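Local coordinates for protein acetylxylan esterase (PDB 5BN1) that removes acetyl groups from the xylose backbone units of xylan and xylo-oligosaccharides, as a serine esterase of the GDSL family that assembles into a donut-shaped octamer, at residues Gly141-Asp145 with Pro146-Thr150; Ala175-Glu178 with Val179-Thr182; Val94-Gln97 with Tyr98-Phe102; Lys106-Tyr109 with Leu110-Glu114. The protein carries 1 engineered substitution. All blocks are in the same frame, centred on the assembly; numbering follows the deposited sequence.

Interaction 1. Residues Gly141-Asp145 with Pro146-Thr150; sequences GNEQD and PMRRT
Asp-145 is the N-cap of helix 146-165, its OD1 facing the first amides of Met-147 and Arg-148. The bond from Arg-148 N to Asp-145 OD1, 3.2 Å, is fairly straight and uses the anti lone pair, while that from Met-147 N, 3.1 Å to Asp-145 OD1, is weak. Asp-145 chi1 (173°), turning CG away from its own N, brings the carboxylate to these amides, and Tyr-184 of the second subunit adds a hydrogen bond to the same oxygen. In this SGNH-type hydrolase the loop after strand 130-134 enters the helix through a type I turn from Asn-142 to Asp-145, within which Asn-142 OD1 closes an Asx turn on Gln-144 N at 2.9 Å. The bend of Arg-148 at chi2 (64°) lays its chain alongside Glu-143, whose CA covers one face of the guanidinium. The carboxylate of Glu-143 is turned 77° from that group, and a water links its OE2 to Arg-148 NH2; a second water joins Gly-141 O to Arg-148 NH1. Arg-148 NE forms a salt bridge with Asp-152. Farther round, Arg-149 NH1 donates to Gln-144 OE1 over 3.3 Å, approaching obliquely to the amide plane.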
loop_
_atom_site.group_PDB
_atom_site.type_symbol
_atom_site.label_atom_id
_atom_site.label_comp_id
_atom_site.label_asym_id
_atom_site.label_seq_id
_atom_site.Cartn_x
_atom_site.Cartn_y
_atom_site.Cartn_z
ATOM N N GLY A 141 -5.171 -8.747 -39.223
ATOM C CA GLY A 141 -5.883 -8.892 -40.490
ATOM C C GLY A 141 -5.164 -9.705 -41.525
ATOM O O GLY A 141 -5.814 -10.123 -42.514
ATOM N N ASN A 142 -3.902 -9.987 -41.324
ATOM C CA ASN A 142 -3.141 -10.842 -42.300
ATOM C C ASN A 142 -3.381 -12.295 -42.014
ATOM O O ASN A 142 -2.869 -12.852 -41.045
ATOM C CB ASN A 142 -1.672 -10.512 -42.333
ATOM C CG ASN A 142 -0.872 -11.388 -43.297
ATOM O OD1 ASN A 142 -1.475 -12.072 -44.123
ATOM N ND2 ASN A 142 0.421 -11.433 -43.133
ATOM N N GLU A 143 -4.159 -12.970 -42.900
ATOM C CA GLU A 143 -4.514 -14.354 -42.729
ATOM C C GLU A 143 -3.305 -15.251 -42.769
ATOM O O GLU A 143 -3.425 -16.380 -42.240
ATOM C CB GLU A 143 -5.458 -14.823 -43.854
ATOM C CG GLU A 143 -6.813 -14.243 -43.786
ATOM C CD GLU A 143 -7.718 -14.621 -44.993
ATOM O OE1 GLU A 143 -7.259 -15.328 -45.905
ATOM O OE2 GLU A 143 -8.798 -14.066 -45.036
ATOM N N GLN A 144 -2.193 -14.804 -43.315
ATOM C CA GLN A 144 -0.998 -15.617 -43.398
ATOM C C GLN A 144 -0.013 -15.377 -42.219
ATOM O O GLN A 144 1.021 -16.021 -42.096
ATOM C CB GLN A 144 -0.255 -15.383 -44.698
ATOM C CG GLN A 144 -1.072 -16.020 -45.889
ATOM C CD GLN A 144 -1.760 -17.436 -45.618
ATOM O OE1 GLN A 144 -1.121 -18.469 -45.236
ATOM N NE2 GLN A 144 -3.086 -17.453 -45.742
ATOM N N ASP A 145 -0.380 -14.444 -41.304
ATOM C CA ASP A 145 0.445 -14.378 -40.096
ATOM C C ASP A 145 0.292 -15.741 -39.421
ATOM O O ASP A 145 -0.806 -16.245 -39.251
ATOM C CB ASP A 145 -0.101 -13.267 -39.154
ATOM C CG ASP A 145 0.588 -13.230 -37.789
ATOM O OD1 ASP A 145 0.148 -13.942 -36.926
ATOM O OD2 ASP A 145 1.591 -12.508 -37.746
ATOM N N PRO A 146 1.392 -16.355 -38.977
ATOM C CA PRO A 146 1.257 -17.688 -38.481
ATOM C C PRO A 146 0.282 -17.930 -37.392
ATOM O O PRO A 146 -0.480 -18.891 -37.332
ATOM C CB PRO A 146 2.701 -18.032 -37.997
ATOM C CG PRO A 146 3.570 -17.227 -38.831
ATOM C CD PRO A 146 2.789 -15.954 -39.139
ATOM N N MET A 147 0.219 -17.007 -36.410
ATOM C CA MET A 147 -0.667 -17.212 -35.264
ATOM C C MET A 147 -2.145 -16.941 -35.729
ATOM O O MET A 147 -3.028 -17.616 -35.213
ATOM C CB MET A 147 -0.320 -16.311 -34.064
ATOM C CG MET A 147 -1.259 -16.516 -32.947
ATOM S SD MET A 147 -0.612 -15.868 -31.371
ATOM C CE MET A 147 -2.090 -15.863 -30.416
ATOM N N ARG A 148 -2.364 -15.979 -36.622
ATOM C CA ARG A 148 -3.676 -15.800 -37.139
ATOM C C ARG A 148 -4.211 -17.054 -37.869
ATOM O O ARG A 148 -5.339 -17.455 -37.699
ATOM C CB ARG A 148 -3.725 -14.581 -38.091
ATOM C CG ARG A 148 -5.053 -14.390 -38.837
ATOM C CD ARG A 148 -6.281 -14.100 -38.022
ATOM N NE ARG A 148 -7.533 -14.389 -38.790
ATOM C CZ ARG A 148 -7.929 -13.650 -39.799
ATOM N NH1 ARG A 148 -7.458 -12.460 -40.044
ATOM N NH2 ARG A 148 -8.920 -14.177 -40.561
ATOM N N ARG A 149 -3.293 -17.617 -38.659
ATOM C CA ARG A 149 -3.653 -18.860 -39.417
ATOM C C ARG A 149 -4.008 -19.975 -38.508
ATOM O O ARG A 149 -5.033 -20.676 -38.668
ATOM C CB ARG A 149 -2.539 -19.188 -40.355
ATOM C CG ARG A 149 -2.824 -20.391 -41.237
ATOM C CD ARG A 149 -1.684 -20.466 -42.287
ATOM N NE ARG A 149 -0.357 -20.683 -41.724
ATOM C CZ ARG A 149 0.831 -20.012 -41.967
ATOM N NH1 ARG A 149 1.002 -18.964 -42.820
ATOM N NH2 ARG A 149 1.933 -20.428 -41.319
ATOM N N THR A 150 -3.204 -20.185 -37.453
ATOM C CA THR A 150 -3.561 -21.143 -36.456
ATOM C C THR A 150 -4.857 -20.941 -35.784
ATOM O O THR A 150 -5.711 -21.756 -35.533
ATOM C CB THR A 150 -2.347 -21.416 -35.510
ATOM O OG1 THR A 150 -1.163 -21.754 -36.259
ATOM C CG2 THR A 150 -2.628 -22.391 -34.454
HETATM O O HOH W 1 -8.534 -10.458 -42.101
HETATM O O HOH W 2 -9.747 -12.646 -42.982
#

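Interaction 2. Residues Ala175-Glu178 with Val179-Thr182; sequences AFNE and VLKT
The carboxylate of Glu-178 is met by Lys-181 on the syn side of OE1, with NZ 31° out of the carboxylate plane and 2.7 Å from Glu-178 OE1. The ring of Phe-176 turns toward the protein interior: it meets the ring of Phe-137 with planes at about 40° and also touches Ile-202 and Leu-203 of helix 197-211. Toward Leu-180, Phe-176 offers its CB, 4.3 Å from Leu-180 CD1. The salt bridge joins two chains of different shape. Glu-178 bends at chi2 (67°), whereas Lys-181 runs extended and crosses it obliquely, its CE also lying against the same oxygen. Leu-180 curls over a backbone carbonyl, its CG 3.2 Å from Phe-176 O, while its amide donates to that oxygen at 2.9 Å between Leu-180 N and Phe-176 O. One residue on, Lys-181 N turns mainly to Glu-178 O at 3.2 Å and makes just a weak bond to Asn-177 O. Thr-182 N likewise reaches back three residues, to Val-179 O at 2.9 Å. A water donates to Glu-178 O and hydrogen-bonds Thr-182 OG1. Such a change from four-residue to three-residue backbone bonds is typical of the C-terminal turns of a helix, here helix 172-180, where Val-179 also packs on Ala-47 of the third subunit.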
loop_
_atom_site.group_PDB
_atom_site.type_symbol
_atom_site.label_atom_id
_atom_site.label_comp_id
_atom_site.label_asym_id
_atom_site.label_seq_id
_atom_site.Cartn_x
_atom_site.Cartn_y
_atom_site.Cartn_z
ATOM N N ALA A 175 -15.984 -10.902 -36.721
ATOM C CA ALA A 175 -16.426 -9.587 -36.136
ATOM C C ALA A 175 -15.215 -8.636 -36.133
ATOM O O ALA A 175 -15.294 -7.472 -36.568
ATOM C CB ALA A 175 -17.004 -9.791 -34.802
ATOM N N PHE A 176 -14.051 -9.150 -35.713
ATOM C CA PHE A 176 -12.843 -8.286 -35.762
ATOM C C PHE A 176 -12.379 -7.992 -37.175
ATOM O O PHE A 176 -11.897 -6.954 -37.502
ATOM C CB PHE A 176 -11.724 -8.865 -34.949
ATOM C CG PHE A 176 -11.868 -8.641 -33.461
ATOM C CD1 PHE A 176 -11.656 -7.328 -32.955
ATOM C CD2 PHE A 176 -12.155 -9.640 -32.603
ATOM C CE1 PHE A 176 -11.802 -7.130 -31.633
ATOM C CE2 PHE A 176 -12.284 -9.442 -31.267
ATOM C CZ PHE A 176 -12.178 -8.107 -30.785
ATOM N N ASN A 177 -12.458 -9.008 -38.063
ATOM C CA ASN A 177 -11.977 -8.821 -39.384
ATOM C C ASN A 177 -12.663 -7.626 -40.081
ATOM O O ASN A 177 -11.965 -6.929 -40.846
ATOM C CB ASN A 177 -12.256 -10.076 -40.215
ATOM C CG ASN A 177 -11.371 -11.259 -39.840
ATOM O OD1 ASN A 177 -10.404 -11.097 -39.133
ATOM N ND2 ASN A 177 -11.762 -12.459 -40.300
ATOM N N GLU A 178 -13.948 -7.458 -39.807
ATOM C CA GLU A 178 -14.668 -6.286 -40.452
ATOM C C GLU A 178 -14.047 -4.960 -40.008
ATOM O O GLU A 178 -13.733 -4.099 -40.826
ATOM C CB GLU A 178 -16.077 -6.390 -40.091
ATOM C CG GLU A 178 -16.893 -5.175 -40.618
ATOM C CD GLU A 178 -17.010 -5.078 -42.156
ATOM O OE1 GLU A 178 -16.808 -6.093 -42.956
ATOM O OE2 GLU A 178 -17.311 -3.880 -42.529
ATOM N N VAL A 179 -13.726 -4.872 -38.732
ATOM C CA VAL A 179 -13.125 -3.601 -38.248
ATOM C C VAL A 179 -11.686 -3.402 -38.753
ATOM O O VAL A 179 -11.186 -2.302 -38.919
ATOM C CB VAL A 179 -13.253 -3.536 -36.718
ATOM C CG1 VAL A 179 -12.589 -2.295 -36.157
ATOM C CG2 VAL A 179 -14.736 -3.559 -36.317
ATOM N N LEU A 180 -10.972 -4.526 -38.869
ATOM C CA LEU A 180 -9.602 -4.536 -39.366
ATOM C C LEU A 180 -9.474 -4.129 -40.829
ATOM O O LEU A 180 -8.365 -3.800 -41.295
ATOM C CB LEU A 180 -8.986 -5.901 -39.080
ATOM C CG LEU A 180 -8.746 -6.226 -37.613
ATOM C CD1 LEU A 180 -8.447 -7.716 -37.451
ATOM C CD2 LEU A 180 -7.571 -5.411 -37.069
ATOM N N LYS A 181 -10.629 -4.002 -41.528
ATOM C CA LYS A 181 -10.567 -3.339 -42.831
ATOM C C LYS A 181 -10.212 -1.884 -42.714
ATOM O O LYS A 181 -9.716 -1.296 -43.712
ATOM C CB LYS A 181 -11.882 -3.485 -43.560
ATOM C CG LYS A 181 -12.151 -4.954 -43.892
ATOM C CD LYS A 181 -13.455 -5.084 -44.705
ATOM C CE LYS A 181 -13.904 -6.508 -44.856
ATOM N NZ LYS A 181 -15.355 -6.535 -45.222
ATOM N N THR A 182 -10.436 -1.275 -41.546
ATOM C CA THR A 182 -10.245 0.108 -41.282
ATOM C C THR A 182 -9.049 0.379 -40.366
ATOM O O THR A 182 -8.253 1.244 -40.640
ATOM C CB THR A 182 -11.485 0.703 -40.689
ATOM O OG1 THR A 182 -12.581 0.575 -41.618
ATOM C CG2 THR A 182 -11.364 2.190 -40.308
HETATM O O HOH W 3 -14.298 -1.481 -41.272
#

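Interaction 3. Residues Val94-Gln97 with Tyr98-Phe102; sequences VWRQ and YDLPF
Trp-95 O accepts hydrogen bonds from two backbone amides at the end of helix 91-99: Asp-99 N lies 2.8 Å from Trp-95 O and almost in line with the carbonyl, whereas Tyr-98 N approaches the oxygen from above its plane. Leu-100, where the backbone leaves helical angles, still donates its N to Arg-96 O at 3.0 Å, and Pro-101 CA makes a C-H...O contact with Gln-97 O. Arg-96 and Asp-99 form a side-on, two-pronged salt bridge. Arg-96 NE donates to the syn lone pair of Asp-99 OD1 at 2.8 Å in a nearly straight bond, and Arg-96 NH1 reaches Asp-99 OD2, also at 2.8 Å, from above the carboxylate plane. The two planes stand 38° apart. Double bending of the arginine at chi2 and chi3, together with an Asp-99 CG placed between its own backbone N and carbonyl carbon (chi1 78°), brings the groups together, and NH1 thereby lies over the rim of one face of the Trp-95 ring. Arg-96 NH2 continues to OD1 of Asn-92, the inferred transition-state stabiliser, so the salt bridge probably helps position it from the second shell. Tyr-98 and Val-94 run side by side, with Val-94 CG1 4.0 Å from Tyr-98 CE2. Trp-190 of the second subunit stacks on Trp-95 and donates to Asp-99 OD2. The helix follows strand 84-88, the middle strand of the parallel sheet, and leans on helix 146-165, where Val-94 meets Met-151.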
loop_
_atom_site.group_PDB
_atom_site.type_symbol
_atom_site.label_atom_id
_atom_site.label_comp_id
_atom_site.label_asym_id
_atom_site.label_seq_id
_atom_site.Cartn_x
_atom_site.Cartn_y
_atom_site.Cartn_z
ATOM N N VAL A 94 -3.498 -21.636 -28.446
ATOM C CA VAL A 94 -2.749 -21.195 -29.561
ATOM C C VAL A 94 -1.536 -20.362 -29.109
ATOM O O VAL A 94 -0.427 -20.569 -29.563
ATOM C CB VAL A 94 -3.616 -20.441 -30.554
ATOM C CG1 VAL A 94 -2.814 -19.873 -31.649
ATOM C CG2 VAL A 94 -4.710 -21.396 -31.117
ATOM N N TRP A 95 -1.825 -19.302 -28.367
ATOM C CA TRP A 95 -0.775 -18.277 -28.091
ATOM C C TRP A 95 0.467 -18.896 -27.514
ATOM O O TRP A 95 1.558 -18.497 -27.897
ATOM C CB TRP A 95 -1.343 -17.227 -27.165
ATOM C CG TRP A 95 -0.673 -15.874 -27.208
ATOM C CD1 TRP A 95 0.256 -15.420 -28.083
ATOM C CD2 TRP A 95 -1.144 -14.726 -26.475
ATOM N NE1 TRP A 95 0.517 -14.067 -27.852
ATOM C CE2 TRP A 95 -0.341 -13.625 -26.877
ATOM C CE3 TRP A 95 -2.065 -14.578 -25.472
ATOM C CZ2 TRP A 95 -0.588 -12.332 -26.345
ATOM C CZ3 TRP A 95 -2.253 -13.334 -24.902
ATOM C CH2 TRP A 95 -1.499 -12.240 -25.372
ATOM N N ARG A 96 0.321 -19.809 -26.571
ATOM C CA ARG A 96 1.488 -20.468 -25.997
ATOM C C ARG A 96 2.451 -21.066 -26.963
ATOM O O ARG A 96 3.676 -21.136 -26.765
ATOM C CB ARG A 96 1.112 -21.416 -24.870
ATOM C CG ARG A 96 0.417 -20.844 -23.682
ATOM C CD ARG A 96 1.244 -19.871 -22.838
ATOM N NE ARG A 96 1.147 -18.529 -23.416
ATOM C CZ ARG A 96 0.113 -17.715 -23.284
ATOM N NH1 ARG A 96 0.150 -16.503 -23.878
ATOM N NH2 ARG A 96 -1.015 -18.076 -22.673
ATOM N N GLN A 97 1.901 -21.613 -28.061
ATOM C CA GLN A 97 2.692 -22.195 -29.113
ATOM C C GLN A 97 3.674 -21.229 -29.776
ATOM O O GLN A 97 4.658 -21.572 -30.379
ATOM C CB GLN A 97 1.833 -22.872 -30.200
ATOM C CG GLN A 97 0.865 -23.891 -29.653
ATOM C CD GLN A 97 -0.064 -24.488 -30.655
ATOM O OE1 GLN A 97 0.402 -24.859 -31.799
ATOM N NE2 GLN A 97 -1.317 -24.648 -30.306
ATOM N N TYR A 98 3.248 -19.928 -29.752
ATOM C CA TYR A 98 3.977 -18.838 -30.356
ATOM C C TYR A 98 4.755 -17.963 -29.354
ATOM O O TYR A 98 5.855 -17.532 -29.773
ATOM C CB TYR A 98 2.952 -17.959 -31.171
ATOM C CG TYR A 98 2.441 -18.747 -32.382
ATOM C CD1 TYR A 98 3.215 -18.868 -33.492
ATOM C CD2 TYR A 98 1.185 -19.348 -32.368
ATOM C CE1 TYR A 98 2.825 -19.617 -34.599
ATOM C CE2 TYR A 98 0.803 -20.109 -33.432
ATOM C CZ TYR A 98 1.601 -20.228 -34.503
ATOM O OH TYR A 98 1.271 -21.020 -35.628
ATOM N N ASP A 99 4.267 -17.773 -28.152
ATOM C CA ASP A 99 5.002 -16.943 -27.149
ATOM C C ASP A 99 5.944 -17.733 -26.325
ATOM O O ASP A 99 6.948 -17.139 -25.809
ATOM C CB ASP A 99 4.157 -15.958 -26.434
ATOM C CG ASP A 99 3.310 -16.493 -25.330
ATOM O OD1 ASP A 99 3.205 -17.779 -25.223
ATOM O OD2 ASP A 99 2.768 -15.724 -24.495
ATOM N N LEU A 100 5.732 -19.023 -26.159
ATOM C CA LEU A 100 6.616 -19.952 -25.371
ATOM C C LEU A 100 6.820 -21.193 -26.244
ATOM O O LEU A 100 6.315 -22.255 -25.817
ATOM C CB LEU A 100 5.986 -20.206 -24.041
ATOM C CG LEU A 100 5.905 -19.052 -23.070
ATOM C CD1 LEU A 100 5.091 -19.342 -21.848
ATOM C CD2 LEU A 100 7.349 -18.525 -22.702
ATOM N N PRO A 101 7.450 -21.085 -27.375
ATOM C CA PRO A 101 7.507 -22.150 -28.362
ATOM C C PRO A 101 8.140 -23.423 -27.904
ATOM O O PRO A 101 7.809 -24.482 -28.464
ATOM C CB PRO A 101 8.196 -21.563 -29.577
ATOM C CG PRO A 101 8.961 -20.385 -29.053
ATOM C CD PRO A 101 8.115 -19.868 -27.939
ATOM N N PHE A 102 8.934 -23.285 -26.906
ATOM C CA PHE A 102 9.714 -24.490 -26.419
ATOM C C PHE A 102 9.104 -25.058 -25.191
ATOM O O PHE A 102 9.604 -26.127 -24.704
ATOM C CB PHE A 102 11.177 -24.067 -26.281
ATOM C CG PHE A 102 11.720 -23.519 -27.613
ATOM C CD1 PHE A 102 11.660 -24.258 -28.769
ATOM C CD2 PHE A 102 12.234 -22.281 -27.655
ATOM C CE1 PHE A 102 12.153 -23.733 -29.965
ATOM C CE2 PHE A 102 12.689 -21.748 -28.827
ATOM C CZ PHE A 102 12.631 -22.451 -29.957
#

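Interaction 4. Residues Lys106-Tyr109 with Leu110-Glu114; sequences KHVY and LDEYE. With IMD (imidazole), chain F.
Glu-112 OE1 is gripped by a salt bridge from Arg-67 NH2 and by a water that donates to it over 2.7 Å and in turn accepts from Tyr-109 N, 3.0 Å from the water oxygen. To reach them, Glu-112 keeps its chain extended from a chi1 of -175° and crosses Val-108 at about a right angle, its CG 3.9 Å from Val-108 CG1. The same methyl group touches Tyr-113, with Val-108 CG1 4.1 Å from Tyr-113 CB. The backbone closes the first turn of the helix: Tyr-113 N donates to Tyr-109 O at 2.9 Å. The Tyr-109 ring turns back along the loop, where its OH and His-107 ND1 share a hydrogen bond of 2.6 Å and His-107 CB lies over the rim of one ring face. Asp-111 OD1 rests 3.6 Å from Tyr-109 CB. Farther along the helix, Glu-114 OE2 accepts a weak bond from an imidazole probably carried over from crystallisation. Tyr-113 OH bonds to Ile-89 O, tying the turn to the residue just after strand 84-88. With Tyr-109 as N-cap of helix 110-124, a water stands between the N3 carboxylate of Glu-112 and the N-cap amide, where a capping box would have a direct bond, and the contact between Val-108, just before the N-cap, and Tyr-113, four residues after it, is a hydrophobic staple.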
loop_
_atom_site.group_PDB
_atom_site.type_symbol
_atom_site.label_atom_id
_atom_site.label_comp_id
_atom_site.label_asym_id
_atom_site.label_seq_id
_atom_site.Cartn_x
_atom_site.Cartn_y
_atom_site.Cartn_z
ATOM N N LYS A 106 2.782 -26.460 -22.095
ATOM C CA LYS A 106 1.802 -25.437 -21.988
ATOM C C LYS A 106 0.896 -25.249 -23.242
ATOM O O LYS A 106 -0.083 -24.441 -23.181
ATOM C CB LYS A 106 2.519 -24.089 -21.820
ATOM C CG LYS A 106 3.312 -24.059 -20.490
ATOM C CD LYS A 106 3.707 -22.592 -20.313
ATOM C CE LYS A 106 2.636 -21.781 -19.528
ATOM N NZ LYS A 106 3.181 -21.436 -18.185
ATOM N N HIS A 107 1.297 -25.953 -24.299
ATOM C CA HIS A 107 0.603 -25.888 -25.620
ATOM C C HIS A 107 -0.599 -26.819 -25.518
ATOM O O HIS A 107 -0.496 -27.850 -24.964
ATOM C CB HIS A 107 1.463 -26.341 -26.740
ATOM C CG HIS A 107 2.753 -25.566 -26.905
ATOM N ND1 HIS A 107 3.690 -25.877 -27.832
ATOM C CD2 HIS A 107 3.227 -24.469 -26.221
ATOM C CE1 HIS A 107 4.724 -25.050 -27.726
ATOM N NE2 HIS A 107 4.442 -24.194 -26.784
ATOM N N VAL A 108 -1.692 -26.413 -26.099
ATOM C CA VAL A 108 -2.836 -27.340 -26.302
ATOM C C VAL A 108 -3.018 -27.398 -27.791
ATOM O O VAL A 108 -3.562 -26.504 -28.433
ATOM C CB VAL A 108 -4.095 -26.857 -25.582
ATOM C CG1 VAL A 108 -5.256 -27.771 -25.900
ATOM C CG2 VAL A 108 -3.914 -26.766 -24.117
ATOM N N TYR A 109 -2.543 -28.478 -28.439
ATOM C CA TYR A 109 -2.511 -28.721 -29.863
ATOM C C TYR A 109 -3.933 -29.123 -30.315
ATOM O O TYR A 109 -4.768 -29.397 -29.445
ATOM C CB TYR A 109 -1.481 -29.793 -30.189
ATOM C CG TYR A 109 -0.065 -29.344 -29.885
ATOM C CD1 TYR A 109 0.475 -28.227 -30.479
ATOM C CD2 TYR A 109 0.764 -30.143 -29.059
ATOM C CE1 TYR A 109 1.755 -27.824 -30.161
ATOM C CE2 TYR A 109 2.026 -29.662 -28.678
ATOM C CZ TYR A 109 2.511 -28.587 -29.297
ATOM O OH TYR A 109 3.824 -28.167 -29.042
ATOM N N LEU A 110 -4.093 -29.085 -31.619
ATOM C CA LEU A 110 -5.460 -29.171 -32.168
ATOM C C LEU A 110 -6.154 -30.420 -31.746
ATOM O O LEU A 110 -7.346 -30.414 -31.547
ATOM C CB LEU A 110 -5.377 -28.999 -33.665
ATOM C CG LEU A 110 -6.735 -28.771 -34.397
ATOM C CD1 LEU A 110 -7.202 -27.350 -34.042
ATOM C CD2 LEU A 110 -6.607 -28.920 -35.860
ATOM N N ASP A 111 -5.414 -31.564 -31.715
ATOM C CA ASP A 111 -6.069 -32.774 -31.249
ATOM C C ASP A 111 -6.610 -32.754 -29.857
ATOM O O ASP A 111 -7.738 -33.162 -29.611
ATOM C CB ASP A 111 -5.136 -34.013 -31.420
ATOM C CG ASP A 111 -3.864 -33.957 -30.636
ATOM O OD1 ASP A 111 -3.272 -32.870 -30.409
ATOM O OD2 ASP A 111 -3.406 -35.007 -30.150
ATOM N N GLU A 112 -5.856 -32.197 -28.884
ATOM C CA GLU A 112 -6.330 -32.016 -27.545
ATOM C C GLU A 112 -7.469 -30.990 -27.495
ATOM O O GLU A 112 -8.413 -31.239 -26.807
ATOM C CB GLU A 112 -5.201 -31.624 -26.585
ATOM C CG GLU A 112 -5.632 -31.536 -25.184
ATOM C CD GLU A 112 -4.548 -31.145 -24.152
ATOM O OE1 GLU A 112 -3.400 -30.923 -24.565
ATOM O OE2 GLU A 112 -4.916 -31.020 -22.987
ATOM N N TYR A 113 -7.322 -29.946 -28.246
ATOM C CA TYR A 113 -8.359 -28.899 -28.272
ATOM C C TYR A 113 -9.718 -29.423 -28.761
ATOM O O TYR A 113 -10.710 -29.275 -28.029
ATOM C CB TYR A 113 -7.879 -27.721 -29.099
ATOM C CG TYR A 113 -8.836 -26.571 -29.136
ATOM C CD1 TYR A 113 -8.872 -25.664 -28.108
ATOM C CD2 TYR A 113 -9.614 -26.378 -30.242
ATOM C CE1 TYR A 113 -9.728 -24.600 -28.135
ATOM C CE2 TYR A 113 -10.496 -25.259 -30.337
ATOM C CZ TYR A 113 -10.516 -24.389 -29.233
ATOM O OH TYR A 113 -11.390 -23.316 -29.357
ATOM N N GLU A 114 -9.667 -30.057 -29.896
ATOM C CA GLU A 114 -10.912 -30.581 -30.462
ATOM C C GLU A 114 -11.497 -31.605 -29.546
ATOM O O GLU A 114 -12.719 -31.635 -29.303
ATOM C CB GLU A 114 -10.700 -31.142 -31.891
ATOM C CG GLU A 114 -11.990 -31.560 -32.622
ATOM C CD GLU A 114 -12.438 -32.988 -32.380
ATOM O OE1 GLU A 114 -11.780 -33.773 -31.702
ATOM O OE2 GLU A 114 -13.600 -33.223 -32.901
HETATM N N1 IMD F . -16.029 -31.843 -36.323
HETATM C C2 IMD F . -15.656 -32.148 -34.955
HETATM N N3 IMD F . -14.402 -31.946 -34.995
HETATM C C4 IMD F . -13.866 -31.902 -36.270
HETATM C C5 IMD F . -14.935 -31.704 -37.174
HETATM O O HOH W 4 -1.675 -30.792 -26.658
#

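Interactions 1 and 3 are coupled directly: Tyr-98 OH lies 2.6 Å from Thr-150 OG1, and Met-147 CE comes 3.3 Å from Trp-95 CD1, with both contacts also touching the second subunit. Interaction 4 also meets interaction 3, His-107 NE2 lying 2.9 Å from Leu-100 O. Interaction 2 touches interaction 1 but stays about 13 Å from interaction 3 between nearest atoms. Interaction 3 lies nearest the inferred catalytic site: the side chain of Arg-96 is about 3 Å from that of Asn-92 and Trp-95 about 4 Å from His-194, against about 8 Å from Met-147 to Asn-92, about 7 Å from Val-108 to Asn-92 and about 10 Å from Phe-176 to His-194.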